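Local coordinates for protein RMD9, mitochondrial (Saccharomyces cerevisiae S288C, PDB 7A9X) that binds a dodecameric sequence motif in the 3'-untranslated regions of yeast mitochondrial mRNAs and takes part in their processing or stability, at residues F404-M407 with L408-S412; T366-T369 with I370-E373; D421-D424 with K425-L429; N381-R384 with K385-I389; I390-Y393 with S394-K398. All coordinates share one frame; numbering follows the deposited sequence.

Interaction 1: F404-M407 with L408-S412; sequences FNVM and LTRAS. With nucleotides of chain B.
Asn405 O is gripped twice by one residue a turn later: Thr409 N and Thr409 OG1 both donate to it, from opposite faces of its carbonyl plane, the hydroxyl at 2.7 Å from Asn405 O. Setting OG1 beside its own backbone N (chi1 -56°) brings the hydroxyl back to that carbonyl and turns CG2 toward the RNA, 3.4 Å from OP1 of U11 of chain B. Asn405, Val406, Thr409 and Arg410 form the RNA-facing side of this helix. Asn405 ND2 donates to O2 of U10 of chain B at 3.1 Å, while its OD1 accepts from Tyr427 OH and ND2 also reaches Glu401, so the amide is fixed from several directions. Val406 CG2 lies against the ribose, 3.3 Å from O4' of U10 of chain B. Arg410, bent at chi2, offers its guanidinium edge-on: NH2 bonds OP1 of U11 of chain B at 3.0 Å and 165°, and its NE is held by Thr369 OG1. On the protein side, Phe404 and Met407 pack on helices 379-396 and 417-429, and Leu408 meets Ile423 and Ser445, placing helix 401-410, assigned to the seventh pentatricopeptide repeat, between helices 357-374 and 436-445.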
# COMPACT_ATOMS: atom_id res chain seq x y z
N PHE A 404 16.18 -7.74 -4.65
CA PHE A 404 16.39 -9.14 -4.99
C PHE A 404 15.25 -10.04 -4.53
O PHE A 404 15.03 -11.09 -5.14
CB PHE A 404 17.72 -9.63 -4.40
CG PHE A 404 18.92 -9.30 -5.24
CD1 PHE A 404 19.04 -9.81 -6.53
CD2 PHE A 404 19.94 -8.50 -4.75
CE1 PHE A 404 20.15 -9.52 -7.31
CE2 PHE A 404 21.05 -8.20 -5.53
CZ PHE A 404 21.15 -8.71 -6.81
N ASN A 405 14.51 -9.64 -3.49
CA ASN A 405 13.37 -10.43 -3.05
C ASN A 405 12.28 -10.47 -4.12
O ASN A 405 11.74 -11.54 -4.43
CB ASN A 405 12.81 -9.89 -1.73
CG ASN A 405 13.78 -10.06 -0.57
OD1 ASN A 405 14.70 -10.88 -0.62
ND2 ASN A 405 13.58 -9.28 0.49
N VAL A 406 11.94 -9.31 -4.69
CA VAL A 406 10.95 -9.26 -5.76
C VAL A 406 11.43 -10.05 -6.97
O VAL A 406 10.68 -10.84 -7.56
CB VAL A 406 10.63 -7.80 -6.14
CG1 VAL A 406 9.69 -7.76 -7.33
CG2 VAL A 406 10.04 -7.06 -4.96
N MET A 407 12.70 -9.85 -7.35
CA MET A 407 13.26 -10.58 -8.49
C MET A 407 13.16 -12.08 -8.29
O MET A 407 12.71 -12.81 -9.19
CB MET A 407 14.72 -10.16 -8.69
CG MET A 407 15.36 -10.69 -9.96
SD MET A 407 17.13 -10.40 -10.02
CE MET A 407 17.21 -8.64 -9.75
N LEU A 408 13.56 -12.58 -7.11
CA LEU A 408 13.52 -14.01 -6.85
C LEU A 408 12.09 -14.54 -6.82
O LEU A 408 11.82 -15.63 -7.34
CB LEU A 408 14.23 -14.32 -5.53
CG LEU A 408 14.26 -15.78 -5.11
CD1 LEU A 408 14.94 -16.64 -6.17
CD2 LEU A 408 14.97 -15.93 -3.77
N THR A 409 11.17 -13.79 -6.21
CA THR A 409 9.78 -14.23 -6.14
C THR A 409 9.20 -14.43 -7.54
O THR A 409 8.68 -15.50 -7.87
CB THR A 409 8.94 -13.21 -5.37
OG1 THR A 409 9.50 -13.01 -4.07
CG2 THR A 409 7.51 -13.70 -5.24
N ARG A 410 9.29 -13.40 -8.38
CA ARG A 410 8.73 -13.46 -9.72
C ARG A 410 9.49 -14.42 -10.63
O ARG A 410 8.92 -14.88 -11.63
CB ARG A 410 8.70 -12.06 -10.33
CG ARG A 410 7.97 -11.03 -9.49
CD ARG A 410 6.48 -11.31 -9.43
NE ARG A 410 5.76 -10.31 -8.64
CZ ARG A 410 5.27 -10.52 -7.42
NH1 ARG A 410 4.64 -9.54 -6.78
NH2 ARG A 410 5.41 -11.70 -6.84
N ALA A 411 10.75 -14.75 -10.32
CA ALA A 411 11.52 -15.65 -11.17
C ALA A 411 11.06 -17.10 -11.07
O ALA A 411 11.58 -17.94 -11.80
CB ALA A 411 13.00 -15.56 -10.82
N SER A 412 10.10 -17.40 -10.20
CA SER A 412 9.58 -18.76 -10.09
C SER A 412 8.93 -19.25 -11.37
O SER A 412 8.79 -20.46 -11.57
CB SER A 412 8.58 -18.85 -8.93
OG SER A 412 7.53 -17.92 -9.11
P U B 10 3.68 -6.35 -1.67
OP1 U B 10 2.72 -7.04 -2.58
OP2 U B 10 3.43 -6.34 -0.21
O5' U B 10 5.12 -6.98 -1.93
C5' U B 10 5.55 -7.33 -3.24
C4' U B 10 6.88 -8.06 -3.19
O4' U B 10 7.85 -7.21 -2.53
C3' U B 10 6.89 -9.35 -2.40
O3' U B 10 6.49 -10.47 -3.18
C2' U B 10 8.33 -9.46 -1.91
O2' U B 10 9.16 -10.05 -2.89
C1' U B 10 8.73 -7.99 -1.75
N1 U B 10 8.65 -7.52 -0.34
C2 U B 10 9.82 -7.49 0.39
O2 U B 10 10.89 -7.85 -0.07
N3 U B 10 9.69 -7.04 1.68
C4 U B 10 8.53 -6.61 2.29
O4 U B 10 8.57 -6.22 3.46
C5 U B 10 7.36 -6.66 1.46
C6 U B 10 7.46 -7.10 0.21
P U B 11 5.15 -11.28 -2.82
OP1 U B 11 4.81 -12.15 -3.98
OP2 U B 11 4.14 -10.30 -2.33
O5' U B 11 5.57 -12.21 -1.60
C5' U B 11 6.50 -13.27 -1.78
C4' U B 11 6.87 -13.90 -0.46
O4' U B 11 7.65 -12.97 0.33
C3' U B 11 5.72 -14.28 0.45
O3' U B 11 5.10 -15.50 0.09
C2' U B 11 6.38 -14.30 1.82
O2' U B 11 7.13 -15.49 2.00
C1' U B 11 7.36 -13.13 1.70
N1 U B 11 6.78 -11.87 2.21
C2 U B 11 6.70 -11.70 3.58
O2 U B 11 7.08 -12.53 4.38
N3 U B 11 6.16 -10.50 3.98
C4 U B 11 5.69 -9.49 3.16
O4 U B 11 5.23 -8.47 3.67
C5 U B 11 5.81 -9.75 1.76
C6 U B 11 6.34 -10.90 1.34

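Interaction 2: T366-T369 with I370-E373; sequences TFFT and IFFE
Two turns of helix 357-374, in what is probably the sixth pentatricopeptide repeat, present different side chains to the neighbouring helices, and the backbone bonds from Ile370, Phe371, Phe372 and Glu373 to Thr366, Phe367, Phe368 and Thr369 fix their spacing. Phe368 and Phe372 lie side by side and point the same way, with Phe368 CD1 4.1 Å from Phe372 CE2. The edge of the Phe372 ring also approaches the preceding turn: CD2 stands 3.1 Å from Phe368 O, nearly in the ring plane. Consecutive rings overlap as well. Phe371 CD1 sits over the centre of one face of Phe372, 3.5 Å above the plane, and Phe367 CD2 covers Phe368 similarly, at 3.9 Å. In this all-helical repeat fold these rings also bridge to neighbouring helices: Phe367 stacks on Trp344, Phe368 meets Phe403 edge-to-face, and Phe371 packs on Leu386 and Ile389 of helix 379-396. Thr366 and Ile370 form a second pair, CG2 of the threonine lying 4.0 Å from CD1 of the isoleucine, where helix 320-334 covers them. With CG beside its backbone N (chi1 -71°), Glu373 runs its extended chain along Thr369, and its CG comes 3.2 Å from Thr369 O. Glu373 OE1 accepts from Trp331 NE1, whereas the Thr369 hydroxyl bonds Asn365 O.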
# COMPACT_ATOMS: atom_id res chain seq x y z
N THR A 366 6.39 -3.55 -9.29
CA THR A 366 5.74 -3.32 -10.57
C THR A 366 6.67 -3.67 -11.73
O THR A 366 6.24 -4.29 -12.71
CB THR A 366 5.29 -1.86 -10.67
OG1 THR A 366 4.42 -1.56 -9.57
CG2 THR A 366 4.54 -1.62 -11.98
N PHE A 367 7.95 -3.30 -11.62
CA PHE A 367 8.88 -3.47 -12.73
C PHE A 367 9.19 -4.95 -12.98
O PHE A 367 9.14 -5.41 -14.12
CB PHE A 367 10.17 -2.70 -12.45
CG PHE A 367 11.27 -2.97 -13.42
CD1 PHE A 367 11.16 -2.58 -14.75
CD2 PHE A 367 12.43 -3.63 -13.02
CE1 PHE A 367 12.18 -2.83 -15.65
CE2 PHE A 367 13.45 -3.88 -13.91
CZ PHE A 367 13.32 -3.48 -15.24
N PHE A 368 9.51 -5.70 -11.92
CA PHE A 368 9.87 -7.10 -12.11
C PHE A 368 8.66 -7.97 -12.42
O PHE A 368 8.82 -9.03 -13.03
CB PHE A 368 10.62 -7.62 -10.89
CG PHE A 368 12.05 -7.16 -10.81
CD1 PHE A 368 12.93 -7.43 -11.84
CD2 PHE A 368 12.50 -6.44 -9.71
CE1 PHE A 368 14.25 -7.00 -11.78
CE2 PHE A 368 13.82 -6.01 -9.64
CZ PHE A 368 14.69 -6.29 -10.67
N THR A 369 7.46 -7.55 -12.01
CA THR A 369 6.26 -8.24 -12.45
C THR A 369 6.10 -8.12 -13.96
O THR A 369 5.81 -9.10 -14.65
CB THR A 369 5.03 -7.67 -11.73
OG1 THR A 369 5.18 -7.85 -10.32
CG2 THR A 369 3.76 -8.36 -12.19
N ILE A 370 6.33 -6.92 -14.50
CA ILE A 370 6.31 -6.72 -15.94
C ILE A 370 7.48 -7.45 -16.59
O ILE A 370 7.34 -8.03 -17.68
CB ILE A 370 6.32 -5.22 -16.27
CG1 ILE A 370 5.07 -4.55 -15.69
CG2 ILE A 370 6.41 -4.99 -17.77
CD1 ILE A 370 5.11 -3.04 -15.72
N PHE A 371 8.65 -7.46 -15.94
CA PHE A 371 9.82 -8.13 -16.51
C PHE A 371 9.54 -9.60 -16.76
O PHE A 371 9.69 -10.09 -17.89
CB PHE A 371 11.03 -7.97 -15.59
CG PHE A 371 12.27 -8.68 -16.09
CD1 PHE A 371 12.51 -10.00 -15.75
CD2 PHE A 371 13.17 -8.03 -16.90
CE1 PHE A 371 13.64 -10.66 -16.22
CE2 PHE A 371 14.30 -8.67 -17.37
CZ PHE A 371 14.54 -9.99 -17.03
N PHE A 372 9.13 -10.33 -15.72
CA PHE A 372 8.96 -11.77 -15.86
C PHE A 372 7.70 -12.16 -16.61
O PHE A 372 7.56 -13.33 -16.98
CB PHE A 372 9.01 -12.42 -14.47
CG PHE A 372 10.38 -12.42 -13.86
CD1 PHE A 372 11.29 -13.41 -14.17
CD2 PHE A 372 10.76 -11.42 -12.99
CE1 PHE A 372 12.56 -13.41 -13.62
CE2 PHE A 372 12.03 -11.41 -12.43
CZ PHE A 372 12.93 -12.41 -12.74
N GLU A 373 6.79 -11.22 -16.86
CA GLU A 373 5.74 -11.48 -17.84
C GLU A 373 6.29 -11.39 -19.25
O GLU A 373 5.92 -12.19 -20.12
CB GLU A 373 4.57 -10.52 -17.66
CG GLU A 373 3.75 -10.77 -16.41
CD GLU A 373 2.55 -9.85 -16.32
OE1 GLU A 373 2.28 -9.12 -17.30
OE2 GLU A 373 1.88 -9.85 -15.27

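Interaction 3: D421-D424 with K425-L429; sequences DFID and KNYTL
Ile423 and Tyr427 make the apolar part of this contact, CG2 of the isoleucine lying 3.7 Å from CE2 of the tyrosine, with the two side chains set obliquely to each other. The tyrosine takes CG beside its backbone N (chi1 -73°), which lays the ring back over the preceding turn; its CD2 comes 3.2 Å from Ile423 O, and CA of Asp424 faces the ring edge. Asn426 meets the other aromatic group: one end of its amide sits over a face of Phe422, toward the rim, the ring and amide planes being 59° apart.

The backbone bonds are helical, from Lys425 N to Asp421 O at 3.0 Å, Asn426 N to Phe422 O at 3.1 Å and Tyr427 N to Ile423 O at 3.2 Å. Asn426 N also makes a weak bond to Ile423 O, and Tyr427 N another to Asp424 O.

Charged and polar ends find their main partners beyond this turn. Asp421 pairs with Arg417, Asp424 with Arg460, and the tyrosine hydroxyl supports the RNA-contacting Asn405 from the second shell. Arg434 makes a cation-pi contact with the same ring. Within the probable seventh pentatricopeptide repeat, helix 417-429 packs Ile423 against Phe404 and Met407 of helix 401-410, Phe422 against Ile390 of helix 379-396, and Asp424 against Leu442 of helix 436-445.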
# COMPACT_ATOMS: atom_id res chain seq x y z
N ASP A 421 20.08 -20.01 -6.98
CA ASP A 421 21.43 -19.91 -6.45
C ASP A 421 22.10 -18.61 -6.84
O ASP A 421 22.97 -18.12 -6.11
CB ASP A 421 22.27 -21.10 -6.93
CG ASP A 421 21.67 -22.44 -6.51
OD1 ASP A 421 21.04 -22.50 -5.44
OD2 ASP A 421 21.83 -23.42 -7.27
N PHE A 422 21.71 -18.02 -7.98
CA PHE A 422 22.28 -16.74 -8.39
C PHE A 422 21.84 -15.63 -7.45
O PHE A 422 22.67 -14.82 -7.01
CB PHE A 422 21.88 -16.44 -9.83
CG PHE A 422 22.31 -15.08 -10.32
CD1 PHE A 422 23.63 -14.85 -10.68
CD2 PHE A 422 21.40 -14.05 -10.43
CE1 PHE A 422 24.04 -13.60 -11.13
CE2 PHE A 422 21.79 -12.80 -10.88
CZ PHE A 422 23.11 -12.57 -11.23
N ILE A 423 20.55 -15.57 -7.11
CA ILE A 423 20.06 -14.54 -6.21
C ILE A 423 20.60 -14.75 -4.80
O ILE A 423 21.01 -13.80 -4.13
CB ILE A 423 18.52 -14.49 -6.22
CG1 ILE A 423 18.00 -14.20 -7.63
CG2 ILE A 423 18.01 -13.43 -5.25
CD1 ILE A 423 18.59 -12.95 -8.22
N ASP A 424 20.59 -16.00 -4.33
CA ASP A 424 21.11 -16.30 -3.00
C ASP A 424 22.56 -15.87 -2.87
O ASP A 424 22.96 -15.32 -1.85
CB ASP A 424 20.96 -17.80 -2.72
CG ASP A 424 21.01 -18.12 -1.24
OD1 ASP A 424 21.23 -17.20 -0.43
OD2 ASP A 424 20.84 -19.31 -0.88
N LYS A 425 23.35 -16.11 -3.92
CA LYS A 425 24.75 -15.69 -3.92
C LYS A 425 24.89 -14.17 -3.91
O LYS A 425 25.81 -13.64 -3.28
CB LYS A 425 25.46 -16.29 -5.13
CG LYS A 425 26.82 -15.71 -5.46
CD LYS A 425 27.35 -16.29 -6.76
CE LYS A 425 28.62 -15.60 -7.22
NZ LYS A 425 29.06 -16.10 -8.55
N ASN A 426 23.98 -13.46 -4.58
CA ASN A 426 24.10 -12.01 -4.69
C ASN A 426 23.77 -11.29 -3.39
O ASN A 426 24.19 -10.14 -3.22
CB ASN A 426 23.22 -11.49 -5.83
CG ASN A 426 23.80 -11.79 -7.20
OD1 ASN A 426 24.57 -12.73 -7.37
ND2 ASN A 426 23.44 -10.97 -8.18
N TYR A 427 23.02 -11.93 -2.48
CA TYR A 427 22.80 -11.32 -1.17
C TYR A 427 24.11 -11.08 -0.45
O TYR A 427 24.32 -10.01 0.14
CB TYR A 427 21.89 -12.22 -0.32
CG TYR A 427 20.44 -12.24 -0.74
CD1 TYR A 427 19.66 -11.09 -0.65
CD2 TYR A 427 19.84 -13.40 -1.21
CE1 TYR A 427 18.33 -11.10 -1.03
CE2 TYR A 427 18.51 -13.43 -1.59
CZ TYR A 427 17.76 -12.28 -1.49
OH TYR A 427 16.44 -12.30 -1.87
N THR A 428 25.02 -12.06 -0.49
CA THR A 428 26.31 -11.91 0.16
C THR A 428 27.28 -11.08 -0.67
O THR A 428 28.10 -10.35 -0.11
CB THR A 428 26.91 -13.30 0.44
OG1 THR A 428 25.93 -14.12 1.07
CG2 THR A 428 28.12 -13.18 1.36
N LEU A 429 27.20 -11.18 -2.00
CA LEU A 429 28.13 -10.46 -2.86
C LEU A 429 27.98 -8.95 -2.70
O LEU A 429 28.97 -8.23 -2.57
CB LEU A 429 27.92 -10.87 -4.32
CG LEU A 429 28.98 -11.79 -4.93
CD1 LEU A 429 29.06 -13.10 -4.17
CD2 LEU A 429 28.67 -12.03 -6.40

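Interaction 4: N381-R384 with K385-I389; sequences NGFR and KLQEI
Regular helical bonds tie Lys385, Leu386, Gln387 and Glu388 to the carbonyls of Asn381, Gly382, Phe383 and Arg384, the shortest being Leu386 N to Gly382 O at 2.8 Å. This is helix 379-396, assigned to the sixth pentatricopeptide repeat, and it carries a phenylalanine-glutamine pair one turn apart. Gln387 brings its amide over a face of the Phe383 ring, with NE2 3.2 Å from CE2 and the two planes 53° apart. The ring is sent toward that amide by placing CG opposite its backbone N (chi1 -179°), while the glutamine chain runs extended beyond CG and passes Phe383 O, its CG lying 3.4 Å from that oxygen. Phe383 also meets Phe422 edge-to-face and touches Ile419, so it joins this helix to helix 417-429. Replacing Phe383 by an alanine would probably deprive the Gln387 amide of its aromatic support, leave it freer to turn, and open a gap beside Phe422. On the buried side, Leu386 packs on Trp414, and Ile389 on Phe367 and Trp344. Lys385 and Glu388 form a long salt bridge, 3.7 Å between NZ and OE2. Close by the helix backbone, Leu386 CG rests 3.4 Å from Gly382 O.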
# COMPACT_ATOMS: atom_id res chain seq x y z
N ASN A 381 17.77 -14.86 -22.61
CA ASN A 381 17.87 -13.41 -22.79
C ASN A 381 17.42 -12.68 -21.53
O ASN A 381 17.89 -11.56 -21.27
CB ASN A 381 17.04 -12.96 -23.99
CG ASN A 381 17.64 -13.41 -25.31
OD1 ASN A 381 18.64 -12.85 -25.78
ND2 ASN A 381 17.03 -14.41 -25.93
N GLY A 382 16.52 -13.28 -20.75
CA GLY A 382 16.11 -12.66 -19.50
C GLY A 382 17.24 -12.57 -18.49
O GLY A 382 17.40 -11.55 -17.81
N PHE A 383 18.04 -13.63 -18.38
CA PHE A 383 19.14 -13.63 -17.41
C PHE A 383 20.20 -12.61 -17.78
O PHE A 383 20.77 -11.95 -16.90
CB PHE A 383 19.75 -15.03 -17.31
CG PHE A 383 20.87 -15.13 -16.31
CD1 PHE A 383 20.66 -14.87 -14.97
CD2 PHE A 383 22.15 -15.50 -16.72
CE1 PHE A 383 21.69 -14.96 -14.05
CE2 PHE A 383 23.18 -15.60 -15.81
CZ PHE A 383 22.96 -15.33 -14.47
N ARG A 384 20.48 -12.45 -19.07
CA ARG A 384 21.40 -11.40 -19.50
C ARG A 384 20.81 -10.02 -19.21
O ARG A 384 21.53 -9.11 -18.80
CB ARG A 384 21.73 -11.56 -20.98
CG ARG A 384 22.33 -10.32 -21.63
CD ARG A 384 23.08 -10.65 -22.92
NE ARG A 384 22.42 -11.68 -23.72
CZ ARG A 384 21.41 -11.45 -24.55
NH1 ARG A 384 20.88 -12.46 -25.24
NH2 ARG A 384 20.92 -10.23 -24.69
N LYS A 385 19.50 -9.86 -19.41
CA LYS A 385 18.87 -8.58 -19.11
C LYS A 385 18.86 -8.29 -17.62
O LYS A 385 19.00 -7.13 -17.21
CB LYS A 385 17.45 -8.54 -19.67
CG LYS A 385 16.84 -7.15 -19.76
CD LYS A 385 17.52 -6.31 -20.83
CE LYS A 385 16.87 -4.94 -20.96
NZ LYS A 385 17.45 -4.14 -22.08
N LEU A 386 18.70 -9.32 -16.78
CA LEU A 386 18.76 -9.13 -15.34
C LEU A 386 20.12 -8.62 -14.90
O LEU A 386 20.22 -7.74 -14.03
CB LEU A 386 18.42 -10.43 -14.61
CG LEU A 386 16.95 -10.85 -14.54
CD1 LEU A 386 16.83 -12.22 -13.91
CD2 LEU A 386 16.15 -9.82 -13.76
N GLN A 387 21.19 -9.16 -15.49
CA GLN A 387 22.54 -8.70 -15.15
C GLN A 387 22.72 -7.23 -15.49
O GLN A 387 23.35 -6.48 -14.73
CB GLN A 387 23.58 -9.55 -15.87
CG GLN A 387 23.62 -11.00 -15.41
CD GLN A 387 24.57 -11.84 -16.24
OE1 GLN A 387 24.90 -11.49 -17.37
NE2 GLN A 387 25.02 -12.96 -15.67
N GLU A 388 22.17 -6.80 -16.63
CA GLU A 388 22.21 -5.38 -16.97
C GLU A 388 21.41 -4.56 -15.96
O GLU A 388 21.82 -3.45 -15.59
CB GLU A 388 21.67 -5.17 -18.38
CG GLU A 388 21.54 -3.72 -18.81
CD GLU A 388 20.93 -3.57 -20.19
OE1 GLU A 388 21.02 -4.52 -21.00
OE2 GLU A 388 20.34 -2.50 -20.47
N ILE A 389 20.28 -5.09 -15.50
CA ILE A 389 19.48 -4.41 -14.49
C ILE A 389 20.23 -4.33 -13.17
O ILE A 389 20.22 -3.30 -12.48
CB ILE A 389 18.12 -5.11 -14.34
CG1 ILE A 389 17.31 -4.99 -15.64
CG2 ILE A 389 17.34 -4.54 -13.16
CD1 ILE A 389 16.07 -5.84 -15.67

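Interaction 5: I390-Y393 with S394-K398; sequences ITFY and SGVKK
Val396 lays its CG2 methyl over one face of the Phe392 ring, 4.1 Å from the centroid and 21° off the ring normal, a CH-pi contact offset toward the rim, where CZ is the nearest ring atom at 3.8 Å. The methyl gets there because CG2 stands beside the backbone N and CG1 opposite it (chi1 179°). Ser394 doubles the hold on Ile390 O, one turn before it: its N donates at 2.9 Å and its OG at 2.8 Å, from opposite faces of the carbonyl plane. With an alanine here, Ile390 O would probably lose its hydroxyl donor and keep the backbone N-H of this position. These residues belong to the C-terminal part of helix 379-396, toward the end of the probable sixth pentatricopeptide repeat and ahead of helix 401-410. Here Tyr393 O accepts from both Lys397 N and Val396 N, each at 3.3 Å and from the same face; the valine N-H comes from well above the carbonyl plane. Tyr393 and Lys397 lie alongside and point the same way, and Asp400 takes both ends, accepting from the tyrosine hydroxyl and pairing with the lysine. Lys397 folds back through bends at chi3 and chi4, its NZ bonding Lys398 O at 2.6 Å. The Tyr393 ring stacks on Phe403 and its hydroxyl also meets Asn364, while Ile390 packs against Phe404 and Met407 of helix 401-410, and Val396 against Val348 of helix 337-351.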
# COMPACT_ATOMS: atom_id res chain seq x y z
N ILE A 390 20.91 -5.42 -12.78
CA ILE A 390 21.66 -5.43 -11.53
C ILE A 390 22.83 -4.46 -11.59
O ILE A 390 23.12 -3.75 -10.62
CB ILE A 390 22.12 -6.86 -11.21
CG1 ILE A 390 20.92 -7.75 -10.90
CG2 ILE A 390 23.11 -6.87 -10.05
CD1 ILE A 390 21.25 -9.23 -10.84
N THR A 391 23.52 -4.41 -12.74
CA THR A 391 24.62 -3.47 -12.91
C THR A 391 24.13 -2.03 -12.83
O THR A 391 24.74 -1.19 -12.16
CB THR A 391 25.33 -3.73 -14.24
OG1 THR A 391 25.97 -5.00 -14.19
CG2 THR A 391 26.36 -2.65 -14.53
N PHE A 392 23.01 -1.72 -13.50
CA PHE A 392 22.48 -0.37 -13.44
C PHE A 392 22.04 -0.00 -12.03
O PHE A 392 22.32 1.10 -11.54
CB PHE A 392 21.30 -0.22 -14.41
CG PHE A 392 20.43 0.97 -14.11
CD1 PHE A 392 20.79 2.23 -14.55
CD2 PHE A 392 19.27 0.82 -13.36
CE1 PHE A 392 20.00 3.33 -14.26
CE2 PHE A 392 18.48 1.91 -13.06
CZ PHE A 392 18.84 3.17 -13.52
N TYR A 393 21.32 -0.92 -11.36
CA TYR A 393 20.83 -0.64 -10.02
C TYR A 393 21.98 -0.46 -9.03
O TYR A 393 21.90 0.37 -8.12
CB TYR A 393 19.90 -1.77 -9.57
CG TYR A 393 18.93 -1.39 -8.47
CD1 TYR A 393 17.75 -0.71 -8.76
CD2 TYR A 393 19.18 -1.73 -7.15
CE1 TYR A 393 16.85 -0.37 -7.76
CE2 TYR A 393 18.29 -1.40 -6.14
CZ TYR A 393 17.13 -0.72 -6.45
OH TYR A 393 16.24 -0.39 -5.45
N SER A 394 23.07 -1.21 -9.21
CA SER A 394 24.25 -1.02 -8.37
C SER A 394 24.86 0.36 -8.60
O SER A 394 25.32 1.00 -7.65
CB SER A 394 25.28 -2.11 -8.65
OG SER A 394 24.75 -3.40 -8.41
N GLY A 395 24.85 0.84 -9.84
CA GLY A 395 25.43 2.13 -10.15
C GLY A 395 24.68 3.31 -9.56
O GLY A 395 25.24 4.40 -9.46
N VAL A 396 23.43 3.10 -9.16
CA VAL A 396 22.63 4.18 -8.59
C VAL A 396 22.76 4.22 -7.07
O VAL A 396 22.93 5.29 -6.49
CB VAL A 396 21.15 4.02 -9.01
CG1 VAL A 396 20.30 5.12 -8.41
CG2 VAL A 396 21.04 4.02 -10.53
N LYS A 397 22.70 3.06 -6.41
CA LYS A 397 22.71 3.00 -4.96
C LYS A 397 23.16 1.61 -4.53
O LYS A 397 23.28 0.69 -5.35
CB LYS A 397 21.33 3.32 -4.38
CG LYS A 397 20.24 2.39 -4.88
CD LYS A 397 18.88 2.75 -4.30
CE LYS A 397 18.79 2.43 -2.82
NZ LYS A 397 18.83 0.97 -2.55
N LYS A 398 23.41 1.46 -3.23
CA LYS A 398 23.61 0.14 -2.66
C LYS A 398 22.31 -0.65 -2.77
O LYS A 398 21.22 -0.12 -2.54
CB LYS A 398 24.05 0.24 -1.20
CG LYS A 398 25.49 0.70 -1.01
CD LYS A 398 25.88 0.69 0.46
CE LYS A 398 27.32 1.12 0.65
NZ LYS A 398 27.74 1.08 2.08

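Interactions 1 and 2 are buried, whereas interactions 3, 4 and 5 are only partly buried and lie nearer the surface. Interactions 4 and 5 share helix 379-396, joined through the sequence alone; the others each use one helix. Interaction 1 is central, touching all four others through polar links to interactions 2 and 3 and Met407 packing toward interactions 4 and 5. Its chemistry is polar and ionic toward RNA, and mixes polar links with apolar packing toward its neighbours. Interaction 2 is mainly aromatic, while interactions 3 and 4 pair a ring with an amide, and interaction 5 combines a CH-pi contact with a doubly held carbonyl.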